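Local coordinates for rieske iron-sulfur protein soxF (Sulfolobus acidocaldarius, PDB 1JM1) that probably carries electrons in a respiratory chain through the [2Fe-2S] cluster bound by its soluble Rieske domain, at residues 70-75 and 150-155. Residues are numbered along the deposited sequence; the frame is centred on the assembly and turned at random.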
loop_
_atom_site.group_PDB
_atom_site.type_symbol
_atom_site.label_atom_id
_atom_site.label_comp_id
_atom_site.label_asym_id
_atom_site.label_seq_id
_atom_site.Cartn_x
_atom_site.Cartn_y
_atom_site.Cartn_z
ATOM N N GLY A 70 3.775 17.730 10.197
ATOM C CA GLY A 70 2.582 17.075 10.840
ATOM C C GLY A 70 1.377 17.691 10.183
ATOM O O GLY A 70 1.518 18.741 9.521
ATOM N N PRO A 71 0.194 17.067 10.246
ATOM C CA PRO A 71 -0.033 15.853 11.028
ATOM C C PRO A 71 0.417 14.599 10.360
ATOM O O PRO A 71 0.676 13.613 11.099
ATOM C CB PRO A 71 -1.604 15.861 11.232
ATOM C CG PRO A 71 -2.068 16.773 10.202
ATOM C CD PRO A 71 -1.006 17.723 9.748
ATOM N N LEU A 72 0.500 14.470 9.017
ATOM C CA LEU A 72 0.868 13.175 8.421
ATOM C C LEU A 72 2.265 12.744 8.845
ATOM O O LEU A 72 2.505 11.550 9.006
ATOM C CB LEU A 72 0.706 13.205 6.899
ATOM C CG LEU A 72 -0.703 13.318 6.422
ATOM C CD1 LEU A 72 -0.768 13.527 4.920
ATOM C CD2 LEU A 72 -1.485 12.014 6.758
ATOM N N GLY A 73 3.171 13.694 9.018
ATOM C CA GLY A 73 4.504 13.388 9.476
ATOM C C GLY A 73 4.598 13.030 10.947
ATOM O O GLY A 73 5.643 12.565 11.401
ATOM N N GLN A 74 3.534 13.259 11.708
ATOM C CA GLN A 74 3.532 12.968 13.134
ATOM C C GLN A 74 2.990 11.590 13.439
ATOM O O GLN A 74 3.014 11.140 14.586
ATOM C CB GLN A 74 2.766 14.053 13.881
ATOM C CG GLN A 74 2.951 13.973 15.379
ATOM C CD GLN A 74 2.469 15.210 16.100
ATOM O OE1 GLN A 74 1.627 15.958 15.524
ATOM N NE2 GLN A 74 2.916 15.409 17.330
ATOM N N ILE A 75 2.484 10.877 12.448
ATOM C CA ILE A 75 1.971 9.512 12.671
ATOM C C ILE A 75 3.184 8.632 13.011
ATOM O O ILE A 75 4.153 8.552 12.266
ATOM C CB ILE A 75 1.241 9.007 11.425
ATOM C CG1 ILE A 75 -0.021 9.839 11.186
ATOM C CG2 ILE A 75 0.929 7.537 11.553
ATOM C CD1 ILE A 75 -0.684 9.551 9.836
ATOM N N ILE A 150 2.966 4.144 2.491
ATOM C CA ILE A 150 1.768 3.570 3.077
ATOM C C ILE A 150 0.580 4.479 2.794
ATOM O O ILE A 150 0.669 5.697 2.937
ATOM C CB ILE A 150 1.940 3.356 4.605
ATOM C CG1 ILE A 150 3.040 2.335 4.845
ATOM C CG2 ILE A 150 0.638 2.965 5.275
ATOM C CD1 ILE A 150 3.509 2.265 6.305
ATOM N N VAL A 151 -0.540 3.862 2.427
ATOM C CA VAL A 151 -1.818 4.529 2.311
ATOM C C VAL A 151 -2.540 4.336 3.655
ATOM O O VAL A 151 -2.798 3.206 4.085
ATOM C CB VAL A 151 -2.638 3.964 1.151
ATOM C CG1 VAL A 151 -4.017 4.661 1.104
ATOM C CG2 VAL A 151 -1.894 4.136 -0.162
ATOM N N ILE A 152 -2.824 5.450 4.304
ATOM C CA ILE A 152 -3.495 5.439 5.615
ATOM C C ILE A 152 -4.970 5.125 5.378
ATOM O O ILE A 152 -5.605 5.725 4.507
ATOM C CB ILE A 152 -3.265 6.763 6.329
ATOM C CG1 ILE A 152 -1.761 7.058 6.413
ATOM C CG2 ILE A 152 -3.964 6.739 7.696
ATOM C CD1 ILE A 152 -1.575 8.540 6.698
ATOM N N LEU A 153 -5.491 4.159 6.147
ATOM C CA LEU A 153 -6.848 3.715 6.050
ATOM C C LEU A 153 -7.637 4.072 7.277
ATOM O O LEU A 153 -7.107 4.202 8.381
ATOM C CB LEU A 153 -6.876 2.185 5.867
ATOM C CG LEU A 153 -6.117 1.618 4.677
ATOM C CD1 LEU A 153 -6.196 0.088 4.703
ATOM C CD2 LEU A 153 -6.651 2.176 3.350
ATOM N N ASP A 154 -8.947 4.156 7.092
ATOM C CA ASP A 154 -9.928 4.355 8.162
ATOM C C ASP A 154 -11.079 3.377 7.895
ATOM O O ASP A 154 -11.710 3.427 6.821
ATOM C CB ASP A 154 -10.402 5.779 8.194
ATOM C CG ASP A 154 -11.345 6.110 9.326
ATOM O OD1 ASP A 154 -11.348 5.390 10.323
ATOM O OD2 ASP A 154 -11.994 7.174 9.270
ATOM N N TYR A 155 -11.461 2.587 8.855
ATOM C CA TYR A 155 -12.576 1.667 8.777
ATOM C C TYR A 155 -13.765 2.289 9.528
ATOM O O TYR A 155 -13.656 2.642 10.692
ATOM C CB TYR A 155 -12.149 0.318 9.403
ATOM C CG TYR A 155 -13.254 -0.672 9.588
ATOM C CD1 TYR A 155 -13.797 -1.411 8.513
ATOM C CD2 TYR A 155 -13.753 -0.941 10.834
ATOM C CE1 TYR A 155 -14.791 -2.355 8.723
ATOM C CE2 TYR A 155 -14.754 -1.860 11.032
ATOM C CZ TYR A 155 -15.309 -2.525 9.988
ATOM O OH TYR A 155 -16.356 -3.430 10.115
#
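Leu72, in a turn of the loop 70-75, and Ile152, on strand 151-155, bring the two backbones no closer than 9.3 Å between their CA atoms, and no hydrogen bond joins the two segments; the contact is made by methyl groups. CD1 of Ile152 points out of the strand and meets both loop residues, lying 3.4 Å from CD1 of Ile75 and 3.5 Å from CD2 of Leu72. Both are short for carbon pairs, but Ile152 is modelled in two conformers, so the apparent tightness is doubtful. Ile75 and Ile152 approach tip to tip; the side chain of Leu72 crosses that of Ile152 obliquely. In Ile152 the CG1 branch stands anti to the carbonyl carbon (chi1 -54°), and the extended chi2 of 162° carries CD1 on toward the loop, away from its own main chain. In an antiparallel sheet of this Rieske protein the strand pairs with 161-167, and backbone hydrogen bonds join Ile152 to Val165 and Gly166 there. Another joins Val151 to Ala89 of strand 87-91, and the side chains of Val151 and Leu153, which point opposite to Ile152, also touch Ala89. The loop segment, which runs between strands 59-61 and 77-79, thus packs against the sheet on the Ile152 side, at a place away from the iron-sulfur cluster. A bond from Gln74 N to Pro71 O, 2.9 Å, closes the turn that presents Leu72, while Phe10, Pro181 and Gln182 touch the same leucine from neighbouring loops.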